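Local coordinates for protein putative methyltransferase (Porphyromonas gingivalis, PDB 3LL7) that is a putative methyltransferase that probably transfers methyl groups from S-adenosylmethionine, its substrate not being established, at residues 90-101 with 159-170. Numbering follows the deposited sequence. Where two conformers were deposited one is given.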
loop_
_atom_site.group_PDB
_atom_site.type_symbol
_atom_site.label_atom_id
_atom_site.label_comp_id
_atom_site.label_asym_id
_atom_site.label_seq_id
_atom_site.Cartn_x
_atom_site.Cartn_y
_atom_site.Cartn_z
ATOM N N PHE A 90 -14.523 -3.616 -0.675
ATOM C CA PHE A 90 -14.785 -4.870 -1.425
ATOM C C PHE A 90 -15.846 -5.758 -0.746
ATOM O O PHE A 90 -16.367 -6.686 -1.359
ATOM C CB PHE A 90 -13.515 -5.704 -1.616
ATOM C CG PHE A 90 -12.504 -5.081 -2.539
ATOM C CD1 PHE A 90 -12.501 -5.389 -3.901
ATOM C CD2 PHE A 90 -11.572 -4.170 -2.052
ATOM C CE1 PHE A 90 -11.573 -4.818 -4.762
ATOM C CE2 PHE A 90 -10.641 -3.586 -2.908
ATOM C CZ PHE A 90 -10.644 -3.902 -4.266
ATOM N N ILE A 91 -16.193 -5.436 0.491
ATOM C CA ILE A 91 -16.984 -6.353 1.311
ATOM C C ILE A 91 -18.391 -5.821 1.578
ATOM O O ILE A 91 -18.548 -4.830 2.287
ATOM C CB ILE A 91 -16.265 -6.637 2.669
ATOM C CG1 ILE A 91 -14.777 -6.980 2.463
ATOM C CG2 ILE A 91 -17.014 -7.739 3.495
ATOM C CD1 ILE A 91 -14.487 -8.223 1.609
ATOM N N ARG A 92 -19.410 -6.481 1.032
ATOM C CA ARG A 92 -20.808 -6.111 1.317
ATOM C C ARG A 92 -21.159 -6.222 2.801
ATOM O O ARG A 92 -20.713 -7.148 3.486
ATOM C CB ARG A 92 -21.774 -6.965 0.497
ATOM C CG ARG A 92 -21.888 -6.570 -0.959
ATOM C CD ARG A 92 -23.079 -7.303 -1.632
ATOM N NE ARG A 92 -24.322 -6.517 -1.745
ATOM C CZ ARG A 92 -25.409 -6.694 -0.993
ATOM N NH1 ARG A 92 -25.432 -7.627 -0.040
ATOM N NH2 ARG A 92 -26.477 -5.932 -1.184
ATOM N N GLU A 93 -21.946 -5.266 3.295
ATOM C CA GLU A 93 -22.352 -5.236 4.701
ATOM C C GLU A 93 -23.133 -6.505 5.070
ATOM O O GLU A 93 -24.034 -6.908 4.342
ATOM C CB GLU A 93 -23.187 -3.976 4.976
ATOM C CG GLU A 93 -23.759 -3.851 6.388
ATOM C CD GLU A 93 -22.704 -3.497 7.434
ATOM O OE1 GLU A 93 -21.859 -2.611 7.164
ATOM O OE2 GLU A 93 -22.724 -4.104 8.527
ATOM N N GLY A 94 -22.763 -7.133 6.187
ATOM C CA GLY A 94 -23.471 -8.312 6.718
ATOM C C GLY A 94 -23.127 -9.671 6.114
ATOM O O GLY A 94 -23.866 -10.637 6.304
ATOM N N THR A 95 -22.002 -9.755 5.407
ATOM C CA THR A 95 -21.567 -10.985 4.727
ATOM C C THR A 95 -20.649 -11.854 5.628
ATOM O O THR A 95 -20.448 -11.537 6.806
ATOM C CB THR A 95 -20.810 -10.645 3.438
ATOM O OG1 THR A 95 -19.840 -9.630 3.726
ATOM C CG2 THR A 95 -21.778 -10.155 2.332
ATOM N N LYS A 96 -20.122 -12.940 5.051
ATOM C CA LYS A 96 -19.205 -13.872 5.708
ATOM C C LYS A 96 -17.828 -13.778 5.056
ATOM O O LYS A 96 -17.727 -13.718 3.828
ATOM C CB LYS A 96 -19.692 -15.323 5.547
ATOM C CG LYS A 96 -21.010 -15.684 6.237
ATOM C CD LYS A 96 -21.491 -17.083 5.826
ATOM C CE LYS A 96 -22.133 -17.090 4.439
ATOM N NZ LYS A 96 -22.955 -18.325 4.169
ATOM N N VAL A 97 -16.770 -13.777 5.870
ATOM C CA VAL A 97 -15.393 -13.742 5.360
ATOM C C VAL A 97 -14.468 -14.783 6.014
ATOM O O VAL A 97 -14.636 -15.140 7.165
ATOM C CB VAL A 97 -14.747 -12.317 5.502
ATOM C CG1 VAL A 97 -15.485 -11.289 4.617
ATOM C CG2 VAL A 97 -14.736 -11.876 6.956
ATOM N N VAL A 98 -13.499 -15.271 5.256
ATOM C CA VAL A 98 -12.418 -16.075 5.808
ATOM C C VAL A 98 -11.116 -15.350 5.462
ATOM O O VAL A 98 -10.915 -14.984 4.312
ATOM C CB VAL A 98 -12.399 -17.515 5.212
ATOM C CG1 VAL A 98 -11.183 -18.321 5.705
ATOM C CG2 VAL A 98 -13.677 -18.260 5.575
ATOM N N ASP A 99 -10.258 -15.140 6.459
ATOM C CA ASP A 99 -8.901 -14.637 6.248
ATOM C C ASP A 99 -7.907 -15.782 6.473
ATOM O O ASP A 99 -7.730 -16.235 7.606
ATOM C CB ASP A 99 -8.649 -13.498 7.238
ATOM C CG ASP A 99 -7.282 -12.861 7.089
ATOM O OD1 ASP A 99 -6.361 -13.432 6.469
ATOM O OD2 ASP A 99 -7.142 -11.736 7.612
ATOM N N LEU A 100 -7.264 -16.224 5.392
ATOM C CA LEU A 100 -6.439 -17.434 5.370
ATOM C C LEU A 100 -5.061 -17.258 5.964
ATOM O O LEU A 100 -4.403 -18.261 6.321
ATOM C CB LEU A 100 -6.258 -17.935 3.940
ATOM C CG LEU A 100 -7.486 -18.365 3.134
ATOM C CD1 LEU A 100 -7.005 -18.850 1.771
ATOM C CD2 LEU A 100 -8.331 -19.450 3.819
ATOM N N THR A 101 -4.577 -16.025 5.998
ATOM C CA THR A 101 -3.169 -15.795 6.264
ATOM C C THR A 101 -2.955 -15.063 7.583
ATOM O O THR A 101 -1.822 -14.945 8.057
ATOM C CB THR A 101 -2.494 -15.049 5.089
ATOM O OG1 THR A 101 -3.387 -14.050 4.570
ATOM C CG2 THR A 101 -2.142 -16.039 3.971
ATOM N N ILE A 159 -13.863 -24.486 6.050
ATOM C CA ILE A 159 -14.003 -23.337 5.124
ATOM C C ILE A 159 -15.096 -23.588 4.052
ATOM O O ILE A 159 -15.940 -22.726 3.802
ATOM C CB ILE A 159 -12.672 -22.982 4.455
ATOM C CG1 ILE A 159 -11.636 -22.546 5.497
ATOM C CG2 ILE A 159 -12.880 -21.855 3.421
ATOM C CD1 ILE A 159 -10.205 -22.590 4.990
ATOM N N LYS A 160 -15.076 -24.769 3.440
ATOM C CA LYS A 160 -16.058 -25.125 2.396
ATOM C C LYS A 160 -17.488 -25.170 2.918
ATOM O O LYS A 160 -18.401 -24.698 2.247
ATOM C CB LYS A 160 -15.692 -26.436 1.697
ATOM C CG LYS A 160 -14.373 -26.343 0.964
ATOM C CD LYS A 160 -13.958 -27.672 0.370
ATOM C CE LYS A 160 -12.545 -27.559 -0.171
ATOM N NZ LYS A 160 -12.142 -28.788 -0.890
ATOM N N THR A 161 -17.662 -25.722 4.117
ATOM C CA THR A 161 -18.960 -25.746 4.787
ATOM C C THR A 161 -19.470 -24.344 5.115
ATOM O O THR A 161 -20.654 -24.042 4.903
ATOM C CB THR A 161 -18.909 -26.623 6.061
ATOM O OG1 THR A 161 -18.530 -27.951 5.677
ATOM C CG2 THR A 161 -20.267 -26.656 6.770
ATOM N N PHE A 162 -18.563 -23.485 5.594
ATOM C CA PHE A 162 -18.885 -22.096 5.898
ATOM C C PHE A 162 -19.416 -21.375 4.666
ATOM O O PHE A 162 -20.342 -20.569 4.769
ATOM C CB PHE A 162 -17.639 -21.370 6.433
ATOM C CG PHE A 162 -17.915 -20.010 7.023
ATOM C CD1 PHE A 162 -18.949 -19.818 7.939
ATOM C CD2 PHE A 162 -17.101 -18.925 6.692
ATOM C CE1 PHE A 162 -19.184 -18.557 8.502
ATOM C CE2 PHE A 162 -17.321 -17.666 7.255
ATOM C CZ PHE A 162 -18.367 -17.476 8.152
ATOM N N HIS A 163 -18.838 -21.700 3.509
ATOM C CA HIS A 163 -19.187 -21.088 2.223
ATOM C C HIS A 163 -19.186 -19.556 2.308
ATOM O O HIS A 163 -20.233 -18.930 2.130
ATOM C CB HIS A 163 -20.538 -21.611 1.707
ATOM C CG HIS A 163 -20.704 -21.475 0.223
ATOM N ND1 HIS A 163 -20.673 -20.254 -0.422
ATOM C CD2 HIS A 163 -20.882 -22.406 -0.744
ATOM C CE1 HIS A 163 -20.833 -20.441 -1.720
ATOM N NE2 HIS A 163 -20.960 -21.737 -1.943
ATOM N N PRO A 164 -18.017 -18.947 2.608
ATOM C CA PRO A 164 -17.984 -17.496 2.813
ATOM C C PRO A 164 -18.261 -16.701 1.535
ATOM O O PRO A 164 -18.080 -17.216 0.421
ATOM C CB PRO A 164 -16.542 -17.256 3.274
ATOM C CG PRO A 164 -15.773 -18.315 2.539
ATOM C CD PRO A 164 -16.663 -19.526 2.681
ATOM N N ASP A 165 -18.703 -15.458 1.705
ATOM C CA ASP A 165 -18.890 -14.552 0.572
ATOM C C ASP A 165 -17.512 -14.189 0.039
ATOM O O ASP A 165 -17.314 -14.109 -1.170
ATOM C CB ASP A 165 -19.669 -13.316 1.014
ATOM C CG ASP A 165 -21.089 -13.652 1.440
ATOM O OD1 ASP A 165 -21.913 -13.896 0.544
ATOM O OD2 ASP A 165 -21.389 -13.663 2.659
ATOM N N TYR A 166 -16.553 -14.015 0.946
ATOM C CA TYR A 166 -15.182 -13.669 0.559
ATOM C C TYR A 166 -14.091 -14.449 1.271
ATOM O O TYR A 166 -14.182 -14.733 2.471
ATOM C CB TYR A 166 -14.920 -12.182 0.755
ATOM C CG TYR A 166 -16.026 -11.284 0.300
ATOM C CD1 TYR A 166 -16.051 -10.779 -1.001
ATOM C CD2 TYR A 166 -17.052 -10.920 1.177
ATOM C CE1 TYR A 166 -17.090 -9.936 -1.428
ATOM C CE2 TYR A 166 -18.077 -10.071 0.767
ATOM C CZ TYR A 166 -18.088 -9.588 -0.533
ATOM O OH TYR A 166 -19.100 -8.740 -0.915
ATOM N N ILE A 167 -13.074 -14.822 0.504
ATOM C CA ILE A 167 -11.866 -15.417 1.045
ATOM C C ILE A 167 -10.711 -14.452 0.767
ATOM O O ILE A 167 -10.426 -14.115 -0.396
ATOM C CB ILE A 167 -11.581 -16.827 0.456
ATOM C CG1 ILE A 167 -12.661 -17.818 0.922
ATOM C CG2 ILE A 167 -10.218 -17.329 0.887
ATOM C CD1 ILE A 167 -12.620 -19.162 0.242
ATOM N N TYR A 168 -10.067 -14.013 1.842
ATOM C CA TYR A 168 -8.962 -13.059 1.765
ATOM C C TYR A 168 -7.624 -13.763 2.037
ATOM O O TYR A 168 -7.527 -14.609 2.940
ATOM C CB TYR A 168 -9.208 -11.916 2.755
ATOM C CG TYR A 168 -8.084 -10.927 2.810
ATOM C CD1 TYR A 168 -7.875 -10.014 1.772
ATOM C CD2 TYR A 168 -7.195 -10.926 3.889
ATOM C CE1 TYR A 168 -6.802 -9.088 1.840
ATOM C CE2 TYR A 168 -6.137 -10.045 3.949
ATOM C CZ TYR A 168 -5.942 -9.138 2.921
ATOM O OH TYR A 168 -4.894 -8.257 3.007
ATOM N N VAL A 169 -6.611 -13.441 1.234
ATOM C CA VAL A 169 -5.292 -14.020 1.392
ATOM C C VAL A 169 -4.202 -12.962 1.164
ATOM O O VAL A 169 -4.276 -12.162 0.235
ATOM C CB VAL A 169 -5.126 -15.291 0.481
ATOM C CG1 VAL A 169 -5.320 -14.953 -1.014
ATOM C CG2 VAL A 169 -3.818 -16.064 0.770
ATOM N N ASP A 170 -3.195 -12.979 2.021
ATOM C CA ASP A 170 -2.044 -12.071 1.906
ATOM C C ASP A 170 -0.791 -12.944 1.967
ATOM O O ASP A 170 -0.252 -13.183 3.048
ATOM C CB ASP A 170 -2.115 -11.032 3.052
ATOM C CG ASP A 170 -0.883 -10.134 3.146
ATOM O OD1 ASP A 170 -0.063 -10.110 2.204
ATOM O OD2 ASP A 170 -0.729 -9.458 4.199
HETATM O O HOH W 1 -23.101 -18.484 1.514
#
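Strands 96-99 and 166-169 are parallel neighbours in a mixed sheet. V98 lies opposite I167 and bonds to both its neighbours: its N donates to Y166 O (2.9 Å) and its O accepts from Y168 N. L100 N continues the pairing with Y168 O. Just past strand 96-99, in the conformer given, T101 OG1 accepts from D170 N at 2.8 Å. Strand 117-122 flanks 96-99 on its other edge, consistent with the Rossmann-like fold of class I methyltransferases. In that fold the end of the first strand usually borders the cofactor pocket. Here D99 OD1 accepts from T101 N in an Asx turn and also from G102 N.

Beside V97, I91 CD1 sits over one face of the Y166 ring, 3.8 Å from its centroid, in a CH-pi contact. T95 OG1 meets the ring edge. Y166 OH receives R92 N in a nearly straight bond (3.0 Å, 172°). The D165 carboxylate takes K96 N on the anti lone pair of OD2 (2.8 Å). V98 CG2 packs against F162 CD2 at the ring edge and against P164 CG. K96 CD lies over one face of the F162 ring, 4.1 Å from its centroid, a CH-pi contact. The K96 chain bends at chi3 (-78°), bringing NZ to a water that also binds H163 O.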